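Local structure of putative acyl-CoA thioester hydrolase YbhC (Escherichia coli K-12, 3GRH) at residues K138-D141 / V142-G145; I188-L191 / C192-V195; D343-A346 / N347-G350. The protein is a putative thioesterase of the outer membrane that belongs to the pectinesterase family but neither binds pectin nor has pectinesterase activity. All coordinates share one frame; numbering follows the deposited sequence.

Contact 1. Residues K138-D141 / V142-G145; sequences KPID and VKIG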
ATOM      1  N   LYS A 138      19.878   9.084  -1.960  1.00 12.40           N
ATOM      2  CA  LYS A 138      18.528   8.928  -2.455  1.00 13.44           C
ATOM      3  C   LYS A 138      17.942   7.586  -2.019  1.00 10.81           C
ATOM      4  O   LYS A 138      18.690   6.642  -1.765  1.00 10.95           O
ATOM      5  CB  LYS A 138      18.535   8.917  -3.990  1.00 15.24           C
ATOM      6  CG  LYS A 138      18.893  10.288  -4.578  1.00 20.68           C
ATOM      7  CD  LYS A 138      18.945  10.302  -6.080  1.00 20.92           C
ATOM      8  CE  LYS A 138      19.627  11.541  -6.640  1.00 23.89           C
ATOM      9  NZ  LYS A 138      21.137  11.465  -6.622  1.00 29.27           N
ATOM     10  N   PRO A 139      16.622   7.457  -2.073  1.00 11.05           N
ATOM     11  CA  PRO A 139      16.070   6.122  -1.722  1.00 11.18           C
ATOM     12  C   PRO A 139      16.493   4.985  -2.590  1.00 11.99           C
ATOM     13  O   PRO A 139      16.644   3.844  -2.108  1.00 11.31           O
ATOM     14  CB  PRO A 139      14.539   6.343  -1.782  1.00 12.13           C
ATOM     15  CG  PRO A 139      14.364   7.740  -1.634  1.00 12.92           C
ATOM     16  CD  PRO A 139      15.550   8.442  -2.213  1.00 13.26           C
ATOM     17  N   ILE A 140      16.863   5.281  -3.839  1.00 11.20           N
ATOM     18  CA  ILE A 140      17.312   4.222  -4.748  1.00 13.42           C
ATOM     19  C   ILE A 140      18.663   3.606  -4.388  1.00 13.81           C
ATOM     20  O   ILE A 140      19.122   2.610  -4.958  1.00 14.20           O
ATOM     21  CB  ILE A 140      17.259   4.748  -6.214  1.00 15.00           C
ATOM     22  CG1 ILE A 140      17.323   3.555  -7.192  1.00 18.09           C
ATOM     23  CG2 ILE A 140      18.328   5.794  -6.459  1.00 17.22           C
ATOM     24  CD1 ILE A 140      16.024   2.644  -7.216  1.00 19.97           C
ATOM     25  N   ASP A 141      19.386   4.272  -3.500  1.00 11.60           N
ATOM     26  CA  ASP A 141      20.704   3.835  -3.090  1.00 11.36           C
ATOM     27  C   ASP A 141      20.707   2.606  -2.207  1.00 10.98           C
ATOM     28  O   ASP A 141      21.738   1.966  -2.166  1.00 12.13           O
ATOM     29  CB  ASP A 141      21.409   5.027  -2.477  1.00 13.20           C
ATOM     30  CG  ASP A 141      21.775   6.080  -3.590  1.00 16.18           C
ATOM     31  OD1 ASP A 141      22.113   5.662  -4.758  1.00 19.69           O
ATOM     32  OD2 ASP A 141      21.770   7.333  -3.353  1.00 19.24           O
ATOM     33  N   VAL A 142      19.577   2.283  -1.526  1.00  9.30           N
ATOM     34  CA  VAL A 142      19.464   1.085  -0.721  1.00 10.04           C
ATOM     35  C   VAL A 142      18.340   0.293  -1.404  1.00 11.48           C
ATOM     36  O   VAL A 142      17.201   0.740  -1.380  1.00 12.93           O
ATOM     37  CB  VAL A 142      19.129   1.412   0.739  1.00 11.31           C
ATOM     38  CG1 VAL A 142      18.655   0.136   1.464  1.00 11.80           C
ATOM     39  CG2 VAL A 142      20.301   2.085   1.401  1.00 13.87           C
ATOM     40  N   LYS A 143      18.634  -0.883  -1.931  1.00 11.21           N
ATOM     41  CA  LYS A 143      17.682  -1.692  -2.710  1.00 12.86           C
ATOM     42  C   LYS A 143      17.472  -3.013  -2.012  1.00 11.17           C
ATOM     43  O   LYS A 143      18.399  -3.737  -1.810  1.00 12.93           O
ATOM     44  CB  LYS A 143      18.222  -1.987  -4.076  1.00 14.82           C
ATOM     45  CG  LYS A 143      18.442  -0.745  -4.930  1.00 17.16           C
ATOM     46  CD  LYS A 143      18.959  -1.056  -6.303  1.00 19.51           C
ATOM     47  CE  LYS A 143      19.067   0.094  -7.268  1.00 24.09           C
ATOM     48  NZ  LYS A 143      20.292   0.984  -6.997  1.00 27.13           N
ATOM     49  N   ILE A 144      16.258  -3.306  -1.667  1.00  9.76           N
ATOM     50  CA  ILE A 144      15.857  -4.557  -1.052  1.00 11.73           C
ATOM     51  C   ILE A 144      14.996  -5.293  -2.057  1.00 12.84           C
ATOM     52  O   ILE A 144      14.047  -4.722  -2.584  1.00 13.75           O
ATOM     53  CB  ILE A 144      14.995  -4.275   0.175  1.00 11.40           C
ATOM     54  CG1 ILE A 144      15.835  -3.564   1.225  1.00 14.34           C
ATOM     55  CG2 ILE A 144      14.371  -5.618   0.686  1.00 14.41           C
ATOM     56  CD1 ILE A 144      14.911  -3.113   2.406  1.00 17.07           C
ATOM     57  N   GLY A 145      15.366  -6.497  -2.453  1.00 11.78           N
ATOM     58  CA  GLY A 145      14.603  -7.139  -3.515  1.00 11.30           C
ATOM     59  C   GLY A 145      14.754  -8.651  -3.535  1.00 10.37           C
ATOM     60  O   GLY A 145      15.691  -9.261  -3.036  1.00 11.68           O
TER
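K143 reaches back over the end of I140 at the point where one turn of a parallel beta-helix passes from a short 3-10 turn, 139-141, into strand 142-146. The backbone hydrogen bonds mark this change of direction. D141 N donates to K138 O at 3.0 Å, whereas the following bond, V142 N to P139 O, is weak at 3.4 Å although nearly straight (163°). From D141 onward the backbone pairs with neighbouring coils, with T209 on one and G115 and Y117 on another.

Polar side-chain bonds fall at both ends of the turn. At its start, the carboxylate of D141 folds back to K138 N, with OD2 2.9 Å away; the donor meets this oxygen on its anti side, tilted out of the carboxylate plane. At its end, the ammonium of K143 takes I140 O, NZ lying 2.9 Å from it and almost in line with the carbonyl (160°). E116 OE2 adds a long, weak ion pair to the same ammonium.

Apolar contact is modest and follows from the lysine's path. Extended as far as CE, its chain curls at the last torsion (chi4 77°), which turns NZ in to the carbonyl and leaves the methylenes to pass obliquely beside the isoleucine: K143 CE lies 3.9 Å from I140 CG1 and 4.0 Å from I140 CD1.

Contact 2. Residues I188-L191 / C192-V195; sequences IGVL and CSAV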
ATOM      1  N   ILE A 188       1.774 -20.786  -4.260  1.00 14.13           N
ATOM      2  CA  ILE A 188       1.890 -20.238  -2.919  1.00 15.04           C
ATOM      3  C   ILE A 188       0.885 -19.116  -2.618  1.00 15.75           C
ATOM      4  O   ILE A 188       0.514 -18.899  -1.441  1.00 16.21           O
ATOM      5  CB  ILE A 188       3.364 -19.801  -2.711  1.00 15.59           C
ATOM      6  CG1 ILE A 188       3.704 -19.689  -1.230  1.00 18.92           C
ATOM      7  CG2 ILE A 188       3.690 -18.563  -3.529  1.00 15.11           C
ATOM      8  CD1 ILE A 188       4.153 -20.980  -0.669  1.00 18.34           C
ATOM      9  N   GLY A 189       0.484 -18.353  -3.631  1.00 14.51           N
ATOM     10  CA  GLY A 189      -0.490 -17.274  -3.476  1.00 14.35           C
ATOM     11  C   GLY A 189       0.035 -15.885  -3.216  1.00 13.54           C
ATOM     12  O   GLY A 189       1.163 -15.731  -2.755  1.00 12.39           O
ATOM     13  N   VAL A 190      -0.789 -14.873  -3.475  1.00 12.55           N
ATOM     14  CA  VAL A 190      -0.336 -13.465  -3.351  1.00 14.20           C
ATOM     15  C   VAL A 190       0.116 -13.161  -1.940  1.00 14.09           C
ATOM     16  O   VAL A 190       1.101 -12.389  -1.732  1.00 16.10           O
ATOM     17  CB  VAL A 190      -1.440 -12.496  -3.821  1.00 14.16           C
ATOM     18  CG1 VAL A 190      -2.709 -12.662  -3.019  1.00 15.82           C
ATOM     19  CG2 VAL A 190      -0.985 -10.999  -3.816  1.00 13.11           C
ATOM     20  N   LEU A 191      -0.590 -13.677  -0.942  1.00 15.34           N
ATOM     21  CA  LEU A 191      -0.274 -13.367   0.461  1.00 16.35           C
ATOM     22  C   LEU A 191       1.051 -13.991   0.949  1.00 18.15           C
ATOM     23  O   LEU A 191       1.400 -13.829   2.134  1.00 22.31           O
ATOM     24  CB  LEU A 191      -1.425 -13.796   1.402  1.00 17.22           C
ATOM     25  CG  LEU A 191      -2.695 -12.945   1.269  1.00 18.37           C
ATOM     26  CD1 LEU A 191      -3.609 -13.163   2.417  1.00 23.54           C
ATOM     27  CD2 LEU A 191      -2.381 -11.434   1.219  1.00 24.42           C
ATOM     28  N   CYS A 192       1.761 -14.708   0.096  1.00 15.56           N
ATOM     29  CA  CYS A 192       3.083 -15.184   0.399  1.00 14.12           C
ATOM     30  C   CYS A 192       4.104 -14.655  -0.559  1.00 10.80           C
ATOM     31  O   CYS A 192       5.270 -15.060  -0.499  1.00 10.68           O
ATOM     32  CB  CYS A 192       3.135 -16.674   0.279  1.00 15.07           C
ATOM     33  SG  CYS A 192       2.018 -17.502   1.470  1.00 21.73           S
ATOM     34  N   SER A 193       3.725 -13.789  -1.483  1.00 11.36           N
ATOM     35  CA  SER A 193       4.678 -13.349  -2.516  1.00 10.85           C
ATOM     36  C   SER A 193       5.452 -12.102  -2.127  1.00 11.12           C
ATOM     37  O   SER A 193       6.201 -11.608  -2.905  1.00 10.21           O
ATOM     38  CB  SER A 193       3.939 -13.049  -3.855  1.00 11.91           C
ATOM     39  OG  SER A 193       3.110 -11.884  -3.701  1.00 10.81           O
ATOM     40  N   ALA A 194       5.271 -11.590  -0.919  1.00  9.63           N
ATOM     41  CA  ALA A 194       5.933 -10.343  -0.534  1.00 10.18           C
ATOM     42  C   ALA A 194       7.400 -10.454  -0.296  1.00  9.96           C
ATOM     43  O   ALA A 194       7.810 -11.363   0.448  1.00 11.21           O
ATOM     44  CB  ALA A 194       5.211  -9.667   0.725  1.00 12.54           C
ATOM     45  N   VAL A 195       8.168  -9.478  -0.763  1.00  7.83           N
ATOM     46  CA  VAL A 195       9.615  -9.404  -0.454  1.00  8.58           C
ATOM     47  C   VAL A 195       9.788  -8.921   0.977  1.00  8.04           C
ATOM     48  O   VAL A 195      10.589  -9.436   1.724  1.00  7.93           O
ATOM     49  CB  VAL A 195      10.352  -8.469  -1.460  1.00  8.26           C
ATOM     50  CG1 VAL A 195      11.822  -8.309  -1.038  1.00 10.14           C
ATOM     51  CG2 VAL A 195      10.192  -9.013  -2.898  1.00  9.43           C
TER
HETATM   52  O   HOH W   1       4.126 -12.450   1.917  1.00 23.59           O
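The backbone of G189 and V190 is tied to that of C192 and S193 by two successive turn bonds, C192 N to G189 O at 3.1 Å and S193 N to V190 O at 3.0 Å, in the beta-helix loop between helix 174-181 and strand 196-198. Both donors sit well above the carbonyl planes. G189 enters the winding with a positive phi (93°), and a water spans its end, donating to L191 O and accepting from A194 N.

Among the side chains, S193 doubles the grip on V190. With chi1 at 68°, its OG swings back over the turn and lies 2.9 Å from V190 O, closer to the carbonyl plane than S193 N, so that one oxygen accepts two bonds from one residue. On the other flank I188 CG1 presses on C192 CB at 3.4 Å, tighter than usual for two carbons, and W157 packs against I188.

The serine hydroxyl is a relay: it donates to V190 O and accepts from V226 N, just ahead of strand 228-230. C192 SG, bonded to C180 SG, adds a covalent tie to the end of helix 174-181, which implies a turn held in shape by both hydrogen bonds and a disulfide.

Contact 3. Residues D343-A346 / N347-G350; sequences DVDA and NTNG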
ATOM      1  N   ASP A 343     -12.921  -7.639  -4.635  1.00 14.44           N
ATOM      2  CA  ASP A 343     -14.078  -8.259  -3.997  1.00 15.87           C
ATOM      3  C   ASP A 343     -13.723  -9.686  -3.535  1.00 16.74           C
ATOM      4  O   ASP A 343     -14.150 -10.687  -4.084  1.00 16.93           O
ATOM      5  CB  ASP A 343     -15.252  -8.267  -4.940  1.00 16.79           C
ATOM      6  CG  ASP A 343     -15.966  -6.956  -5.041  1.00 22.27           C
ATOM      7  OD1 ASP A 343     -15.571  -5.945  -4.394  1.00 21.95           O
ATOM      8  OD2 ASP A 343     -16.963  -6.977  -5.813  1.00 25.36           O
ATOM      9  N   VAL A 344     -12.933  -9.746  -2.485  1.00 17.80           N
ATOM     10  CA  VAL A 344     -12.351 -10.987  -1.978  1.00 18.92           C
ATOM     11  C   VAL A 344     -13.356 -11.878  -1.263  1.00 19.60           C
ATOM     12  O   VAL A 344     -13.199 -13.139  -1.188  1.00 22.80           O
ATOM     13  CB  VAL A 344     -11.157 -10.702  -1.058  1.00 18.66           C
ATOM     14  CG1 VAL A 344      -9.929 -10.344  -1.871  1.00 22.58           C
ATOM     15  CG2 VAL A 344     -11.455  -9.628  -0.018  1.00 22.17           C
ATOM     16  N   ASP A 345     -14.419 -11.257  -0.766  1.00 19.01           N
ATOM     17  CA  ASP A 345     -15.456 -11.923  -0.045  1.00 20.07           C
ATOM     18  C   ASP A 345     -16.766 -11.123  -0.153  1.00 19.29           C
ATOM     19  O   ASP A 345     -16.765  -9.993  -0.627  1.00 20.68           O
ATOM     20  CB  ASP A 345     -14.979 -12.173   1.419  1.00 20.39           C
ATOM     21  CG  ASP A 345     -14.661 -10.890   2.177  1.00 27.38           C
ATOM     22  OD1 ASP A 345     -15.366  -9.908   1.902  1.00 34.79           O
ATOM     23  OD2 ASP A 345     -13.730 -10.856   3.041  1.00 31.62           O
ATOM     24  N   ALA A 346     -17.880 -11.692   0.308  1.00 19.63           N
ATOM     25  CA  ALA A 346     -19.166 -11.041   0.061  1.00 19.29           C
ATOM     26  C   ALA A 346     -19.331  -9.729   0.820  1.00 18.89           C
ATOM     27  O   ALA A 346     -20.022  -8.793   0.366  1.00 20.76           O
ATOM     28  CB  ALA A 346     -20.324 -12.022   0.305  1.00 19.96           C
ATOM     29  N   ASN A 347     -18.595  -9.576   1.907  1.00 15.48           N
ATOM     30  CA  ASN A 347     -18.804  -8.384   2.687  1.00 14.92           C
ATOM     31  C   ASN A 347     -17.734  -7.361   2.391  1.00 13.31           C
ATOM     32  O   ASN A 347     -17.331  -6.674   3.290  1.00 15.16           O
ATOM     33  CB  ASN A 347     -18.822  -8.684   4.182  1.00 15.35           C
ATOM     34  CG  ASN A 347     -19.420  -7.534   5.013  1.00 17.82           C
ATOM     35  OD1 ASN A 347     -20.418  -6.898   4.618  1.00 20.96           O
ATOM     36  ND2 ASN A 347     -18.813  -7.267   6.182  1.00 16.62           N
ATOM     37  N   THR A 348     -17.285  -7.261   1.155  1.00 12.94           N
ATOM     38  CA  THR A 348     -16.270  -6.268   0.763  1.00 11.98           C
ATOM     39  C   THR A 348     -16.914  -5.263  -0.206  1.00 12.03           C
ATOM     40  O   THR A 348     -17.695  -5.663  -1.064  1.00 13.25           O
ATOM     41  CB  THR A 348     -15.078  -6.940   0.031  1.00 14.01           C
ATOM     42  OG1 THR A 348     -14.396  -7.778   0.991  1.00 20.10           O
ATOM     43  CG2 THR A 348     -14.134  -5.924  -0.560  1.00 12.19           C
ATOM     44  N   ASN A 349     -16.536  -3.997  -0.067  1.00 11.40           N
ATOM     45  CA  ASN A 349     -16.934  -2.949  -1.027  1.00 10.46           C
ATOM     46  C   ASN A 349     -15.843  -1.894  -0.971  1.00  9.55           C
ATOM     47  O   ASN A 349     -15.863  -1.002  -0.150  1.00 10.78           O
ATOM     48  CB  ASN A 349     -18.294  -2.368  -0.655  1.00 10.68           C
ATOM     49  CG  ASN A 349     -18.822  -1.485  -1.706  1.00 13.04           C
ATOM     50  OD1 ASN A 349     -18.389  -1.565  -2.863  1.00 11.07           O
ATOM     51  ND2 ASN A 349     -19.877  -0.750  -1.376  1.00 10.24           N
ATOM     52  N   GLY A 350     -14.772  -2.067  -1.753  1.00  7.71           N
ATOM     53  CA  GLY A 350     -13.614  -1.264  -1.517  1.00  7.93           C
ATOM     54  C   GLY A 350     -13.818   0.235  -1.538  1.00  6.95           C
ATOM     55  O   GLY A 350     -14.486   0.780  -2.412  1.00  8.42           O
TER
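D345 and T348 are the two ends of a type I beta turn in the loop that leads from strand 337-342 to strand 351-355 of the parallel beta-helix, and the side chain of D345 reinforces the turn from within. N347, the second of the two central residues of the turn, gives its backbone N to D345 OD1 at 3.2 Å. The bond is weak and bent (123°), and makes a loose Asx turn nested in the beta turn.

T348 carries most of the contact. Its N makes the defining bond of the turn to D345 O, also weak at 3.3 Å, and its hydroxyl supplies what the backbone lacks: OG1 donates to D345 OD1 over only 2.5 Å, approaching from above the carboxylate plane while the two side chains cross at about a right angle. The aspartate comes to this place because its CG lies between backbone N and carbonyl carbon (chi1 61°), turned in over the turn. OD1 thus takes one short bond from the hydroxyl and one weak one from N347 N, and OD2 is engaged in a salt bridge with R285, which probably keeps the carboxylate ionised. Beyond the hydroxyl, V344 CG2 lies 3.6 Å from T348 OG1, and T348 CG2 comes to 4.1 Å from D343 OD1.

N349 turns away from the first segment, yet its OD1 and D343 OD2 share the guanidinium of R377, NH2 serving the amide and NE the carboxylate. At G350 the loop closes through a single hydroxyl: S341 OG is hydrogen-bonded both to G350 N and to D343 OD1.

The three contacts follow one another along the chain and along the beta-helix. Contacts 1 and 2 touch although their centres are 21 Å apart: V195 CG1 packs against G145 C at 3.9 Å and I144 CG2 at 4.1 Å. Contact 3 lies farther along, its centre 20 Å from that of contact 2 and 35 Å from that of contact 1, on the other side of the chain's centre. Contacts 2 and 3 both approach the predicted nucleophile D280, with the side chains of V190 and V344 about 8 Å and 9 Å from its own. The side chain of D343 is about 8 Å from that of R340, a probable substrate-binding residue, whereas contact 1 is remote from both.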